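Local coordinates for protein cadherin-23 (Mus musculus, PDB 5UZ8) that probably mediates calcium-dependent adhesion in the mechanotransduction apparatus of hearing, as a long chain of cadherin repeats rigidified by bound calcium, at residues T85-D90 with A97-V102; N3-K8 with A34-K39. All coordinates share one frame; numbering follows the deposited sequence.

Interaction 1 (T85-D90 with A97-V102). With CA (calcium ion), chain H.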
loop_
_atom_site.group_PDB
_atom_site.type_symbol
_atom_site.label_atom_id
_atom_site.label_comp_id
_atom_site.label_asym_id
_atom_site.label_seq_id
_atom_site.Cartn_x
_atom_site.Cartn_y
_atom_site.Cartn_z
ATOM N N THR A 85 39.240 -13.428 23.012
ATOM C CA THR A 85 40.501 -13.214 23.681
ATOM C C THR A 85 41.609 -13.650 22.750
ATOM O O THR A 85 41.512 -14.717 22.130
ATOM C CB THR A 85 40.534 -14.069 24.935
ATOM O OG1 THR A 85 39.565 -13.579 25.853
ATOM C CG2 THR A 85 41.876 -14.050 25.593
ATOM N N VAL A 86 42.674 -12.854 22.680
ATOM C CA VAL A 86 43.891 -13.255 21.995
ATOM C C VAL A 86 44.914 -13.652 23.045
ATOM O O VAL A 86 45.113 -12.917 24.015
ATOM C CB VAL A 86 44.479 -12.111 21.156
ATOM C CG1 VAL A 86 45.754 -12.586 20.483
ATOM C CG2 VAL A 86 43.501 -11.625 20.092
ATOM N N ARG A 87 45.505 -14.835 22.887
ATOM C CA ARG A 87 46.600 -15.306 23.734
ATOM C C ARG A 87 47.870 -15.262 22.919
ATOM O O ARG A 87 47.907 -15.824 21.835
ATOM C CB ARG A 87 46.348 -16.740 24.208
ATOM C CG ARG A 87 47.389 -17.317 25.145
ATOM C CD ARG A 87 47.033 -18.736 25.574
ATOM N NE ARG A 87 48.095 -19.379 26.358
ATOM C CZ ARG A 87 48.279 -19.236 27.676
ATOM N NH1 ARG A 87 47.487 -18.448 28.409
ATOM N NH2 ARG A 87 49.285 -19.873 28.279
ATOM N N ALA A 88 48.907 -14.605 23.453
ATOM C CA ALA A 88 50.214 -14.529 22.831
ATOM C C ALA A 88 51.170 -15.277 23.771
ATOM O O ALA A 88 51.341 -14.863 24.908
ATOM C CB ALA A 88 50.636 -13.073 22.697
ATOM N N SER A 89 51.724 -16.399 23.317
ATOM C CA SER A 89 52.546 -17.271 24.164
ATOM C C SER A 89 53.943 -17.351 23.556
ATOM O O SER A 89 54.078 -17.451 22.344
ATOM C CB SER A 89 51.933 -18.670 24.238
ATOM O OG SER A 89 52.728 -19.514 25.077
ATOM N N ASP A 90 54.982 -17.277 24.375
ATOM C CA ASP A 90 56.304 -17.589 23.855
ATOM C C ASP A 90 56.400 -19.094 23.839
ATOM O O ASP A 90 55.503 -19.778 24.327
ATOM C CB ASP A 90 57.456 -16.917 24.619
ATOM C CG ASP A 90 57.624 -17.414 26.065
ATOM O OD1 ASP A 90 57.313 -18.585 26.397
ATOM O OD2 ASP A 90 58.095 -16.603 26.893
ATOM N N ALA A 97 52.936 -16.373 28.723
ATOM C CA ALA A 97 51.919 -15.904 27.825
ATOM C C ALA A 97 51.183 -14.727 28.418
ATOM O O ALA A 97 51.216 -14.501 29.610
ATOM C CB ALA A 97 50.955 -17.033 27.498
ATOM N N ALA A 98 50.542 -13.962 27.547
ATOM C CA ALA A 98 49.635 -12.923 27.959
ATOM C C ALA A 98 48.357 -13.083 27.154
ATOM O O ALA A 98 48.371 -13.679 26.085
ATOM C CB ALA A 98 50.234 -11.562 27.680
ATOM N N GLU A 99 47.273 -12.539 27.703
ATOM C CA GLU A 99 45.969 -12.584 27.090
ATOM C C GLU A 99 45.322 -11.223 27.150
ATOM O O GLU A 99 45.558 -10.460 28.069
ATOM C CB GLU A 99 45.098 -13.592 27.814
ATOM C CG GLU A 99 45.491 -15.020 27.486
ATOM C CD GLU A 99 44.604 -16.057 28.130
ATOM O OE1 GLU A 99 43.514 -15.708 28.640
ATOM O OE2 GLU A 99 45.004 -17.233 28.097
ATOM N N ILE A 100 44.509 -10.920 26.155
ATOM C CA ILE A 100 43.849 -9.638 26.110
ATOM C C ILE A 100 42.496 -9.766 25.413
ATOM O O ILE A 100 42.360 -10.571 24.489
ATOM C CB ILE A 100 44.746 -8.611 25.402
ATOM C CG1 ILE A 100 44.185 -7.196 25.557
ATOM C CG2 ILE A 100 44.984 -8.964 23.943
ATOM C CD1 ILE A 100 45.161 -6.120 25.150
ATOM N N PRO A 101 41.507 -8.963 25.824
ATOM C CA PRO A 101 40.233 -9.002 25.120
ATOM C C PRO A 101 40.220 -8.198 23.846
ATOM O O PRO A 101 40.905 -7.145 23.732
ATOM C CB PRO A 101 39.225 -8.413 26.126
ATOM C CG PRO A 101 39.974 -8.098 27.355
ATOM C CD PRO A 101 41.426 -8.179 27.072
ATOM N N VAL A 102 39.405 -8.676 22.915
ATOM C CA VAL A 102 39.091 -7.955 21.691
ATOM C C VAL A 102 37.584 -7.785 21.593
ATOM O O VAL A 102 36.821 -8.724 21.869
ATOM C CB VAL A 102 39.651 -8.652 20.424
ATOM C CG1 VAL A 102 39.298 -7.854 19.169
ATOM C CG2 VAL A 102 41.171 -8.794 20.512
HETATM CA CA CA H . 59.793 -14.810 26.725
HETATM O O HOH W 1 60.782 -16.401 28.240
#
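With CG anti to the backbone N (chi1 -177°) and the chain extended as far as NE, R87 reaches along the face it shares with A97 and E99, while E99 sets CG beside its own N (chi1 -74°) and leans across to meet it. The two close a salt bridge: R87 NH1 lies 2.8 Å from E99 OE2. E99 OE2 lies near the guanidinium plane, while R87 NH1 meets that oxygen on its anti side and out of the carboxylate plane, the two planar groups being turned 76° apart. The A97 methyl lies over one face of the guanidinium, its CB 3.4 Å from R87 NH2 and over the centre of the group, and the same methyl packs on CB of S89. Beneath these side chains runs a regular antiparallel hairpin, built from strands 81-89 and 97-107 of the cadherin beta-sandwich. V86 and I100 form one hydrogen-bonded pair, V86 N to I100 O at 2.9 Å; A88 and A98 form the next, A88 N to A98 O at 2.8 Å. V86 CG2 touches V102 CG2 at 3.7 Å, and on the face opposite R87 the side chains of V86, A88, A98 and I100 pack against F7. D90 binds calcium through OD2 at 2.5 Å, and its OD1 accepts hydrogen bonds from the backbone N of G92 and R96, which helps fix the carboxylate's rotation.

Interaction 2 (N3-K8 with A34-K39). With CA (calcium ion), chain H.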
loop_
_atom_site.group_PDB
_atom_site.type_symbol
_atom_site.label_atom_id
_atom_site.label_comp_id
_atom_site.label_asym_id
_atom_site.label_seq_id
_atom_site.Cartn_x
_atom_site.Cartn_y
_atom_site.Cartn_z
ATOM N N ASN A 3 61.175 -12.908 29.904
ATOM C CA ASN A 3 60.198 -11.839 29.699
ATOM C C ASN A 3 58.890 -12.432 29.122
ATOM O O ASN A 3 58.933 -13.265 28.237
ATOM C CB ASN A 3 60.778 -10.773 28.757
ATOM C CG ASN A 3 61.982 -10.061 29.358
ATOM O OD1 ASN A 3 61.840 -9.210 30.231
ATOM N ND2 ASN A 3 63.176 -10.434 28.913
ATOM N N THR A 4 57.752 -12.034 29.676
ATOM C CA THR A 4 56.432 -12.406 29.167
ATOM C C THR A 4 56.084 -11.547 27.949
ATOM O O THR A 4 56.408 -10.367 27.927
ATOM C CB THR A 4 55.396 -12.171 30.274
ATOM O OG1 THR A 4 55.833 -12.888 31.430
ATOM C CG2 THR A 4 53.994 -12.637 29.878
ATOM N N PRO A 5 55.418 -12.128 26.927
ATOM C CA PRO A 5 54.984 -11.282 25.821
ATOM C C PRO A 5 54.105 -10.124 26.284
ATOM O O PRO A 5 53.280 -10.290 27.200
ATOM C CB PRO A 5 54.191 -12.247 24.934
ATOM C CG PRO A 5 54.825 -13.590 25.197
ATOM C CD PRO A 5 55.178 -13.562 26.647
ATOM N N GLN A 6 54.285 -8.968 25.639
ATOM C CA GLN A 6 53.458 -7.814 25.908
ATOM C C GLN A 6 52.755 -7.367 24.638
ATOM O O GLN A 6 53.384 -7.242 23.588
ATOM C CB GLN A 6 54.309 -6.649 26.403
ATOM C CG GLN A 6 55.197 -6.933 27.594
ATOM C CD GLN A 6 56.138 -5.772 27.835
ATOM O OE1 GLN A 6 55.742 -4.756 28.392
ATOM N NE2 GLN A 6 57.353 -5.885 27.355
ATOM N N PHE A 7 51.476 -7.066 24.756
ATOM C CA PHE A 7 50.719 -6.538 23.633
ATOM C C PHE A 7 51.109 -5.097 23.383
ATOM O O PHE A 7 51.556 -4.384 24.301
ATOM C CB PHE A 7 49.203 -6.708 23.850
ATOM C CG PHE A 7 48.745 -8.146 23.682
ATOM C CD1 PHE A 7 48.568 -8.686 22.409
ATOM C CD2 PHE A 7 48.545 -8.959 24.788
ATOM C CE1 PHE A 7 48.170 -10.008 22.258
ATOM C CE2 PHE A 7 48.147 -10.277 24.644
ATOM C CZ PHE A 7 47.986 -10.808 23.381
ATOM N N LYS A 8 51.005 -4.726 22.112
ATOM C CA LYS A 8 51.338 -3.422 21.617
ATOM C C LYS A 8 50.072 -2.683 21.169
ATOM O O LYS A 8 49.160 -3.297 20.633
ATOM C CB LYS A 8 52.322 -3.560 20.463
ATOM C CG LYS A 8 53.621 -4.239 20.908
ATOM C CD LYS A 8 54.654 -3.225 21.280
ATOM C CE LYS A 8 55.389 -2.856 20.000
ATOM N NZ LYS A 8 55.778 -1.447 20.025
ATOM N N ALA A 34 52.008 -8.725 19.689
ATOM C CA ALA A 34 52.731 -8.714 20.931
ATOM C C ALA A 34 54.210 -8.824 20.622
ATOM O O ALA A 34 54.594 -9.257 19.535
ATOM C CB ALA A 34 52.289 -9.867 21.798
ATOM N N VAL A 35 55.033 -8.455 21.599
ATOM C CA VAL A 35 56.478 -8.561 21.474
ATOM C C VAL A 35 57.046 -9.283 22.675
ATOM O O VAL A 35 56.479 -9.249 23.747
ATOM C CB VAL A 35 57.162 -7.190 21.324
ATOM C CG1 VAL A 35 56.722 -6.511 20.027
ATOM C CG2 VAL A 35 56.868 -6.306 22.524
ATOM N N ASP A 36 58.163 -9.949 22.461
ATOM C CA ASP A 36 58.883 -10.609 23.516
ATOM C C ASP A 36 60.337 -10.347 23.188
ATOM O O ASP A 36 60.790 -10.760 22.126
ATOM C CB ASP A 36 58.578 -12.100 23.498
ATOM C CG ASP A 36 59.206 -12.835 24.657
ATOM O OD1 ASP A 36 60.442 -12.778 24.830
ATOM O OD2 ASP A 36 58.446 -13.495 25.405
ATOM N N PRO A 37 61.060 -9.645 24.072
ATOM C CA PRO A 37 62.474 -9.339 23.750
ATOM C C PRO A 37 63.440 -10.559 23.623
ATOM O O PRO A 37 64.452 -10.465 22.917
ATOM C CB PRO A 37 62.893 -8.379 24.880
ATOM C CG PRO A 37 61.927 -8.623 25.990
ATOM C CD PRO A 37 60.630 -9.047 25.356
ATOM N N ASP A 38 63.094 -11.694 24.237
ATOM C CA ASP A 38 64.016 -12.836 24.413
ATOM C C ASP A 38 64.431 -13.531 23.115
ATOM O O ASP A 38 63.822 -13.330 22.072
ATOM C CB ASP A 38 63.399 -13.884 25.355
ATOM C CG ASP A 38 62.993 -13.301 26.705
ATOM O OD1 ASP A 38 63.663 -12.347 27.169
ATOM O OD2 ASP A 38 61.993 -13.793 27.295
ATOM N N LYS A 39 65.470 -14.360 23.211
ATOM C CA LYS A 39 66.065 -15.038 22.050
ATOM C C LYS A 39 65.385 -16.382 21.757
ATOM O O LYS A 39 64.990 -17.097 22.691
ATOM C CB LYS A 39 67.573 -15.259 22.280
ATOM C CG LYS A 39 67.925 -16.401 23.235
ATOM C CD LYS A 39 69.379 -16.353 23.678
ATOM C CE LYS A 39 69.679 -17.443 24.697
ATOM N NZ LYS A 39 71.053 -17.319 25.262
HETATM CA CA CA H . 59.793 -14.810 26.725
HETATM O O HOH W 1 60.782 -16.401 28.240
#
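A calcium site at the N-terminal end of the first cadherin repeat of this fragment is where segments 3-8 and 34-39 meet, and a short piece of antiparallel sheet continues the contact away from it. The backbone O of N3 binds the calcium at 2.3 Å. D36 grips it with both carboxylate oxygens, OD1 standing farther from the calcium, at 2.9 Å, than OD2. D38 OD2 and a water also bind, and D90 and N42 complete the shell. D36 OD1 also accepts from the backbone N of D38, an Asx turn that ties the two acidic ligands together. D38 grips N3 twice: its OD2 takes the backbone N through the syn lone pair, and its OD1 takes N3 ND2 at 2.6 Å in a nearly straight bond (168°), the donor 16° out of the carboxylate plane. N3 can reach there because its CG lies beside the backbone N (chi1 -65°), which also lays the amide against CG of P37. With the amide of N3 cut back to an alanine, D38 OD1 would probably lose its partner and P37 the amide packed on it, although calcium and the backbone N of N3 would still hold OD2. Farther on, Q6 and V35 exchange two backbone hydrogen bonds, V35 CG1 meets K8 CE at 3.9 Å, and A34 CB sits over one face of the F7 ring, offset toward its rim. Strand 6-7 is an edge strand of its sheet within this chain, next to 28-35, with F7 turned inward onto V86, A88, A98 and I100 of strands 81-89 and 97-107.

Interactions 1 and 2 belong to the two facing sheets of one repeat, and their centres lie about 11 Å apart. Both are partly buried, with surface charges on the outer side of interaction 1 and a metal site at the end of interaction 2. The first is a long hairpin ladder dressed with a salt bridge; the second combines calcium coordination with side-chain hydrogen bonds and a single hydrogen-bonded strand pair. They meet in the core, where I100 CG2 approaches F7 CE2 to 3.5 Å, and at the calcium, which D90 from 85-90 shares with N3, D36 and D38. Between the acidic ligands D90 and D36 the metal probably offsets the like charges.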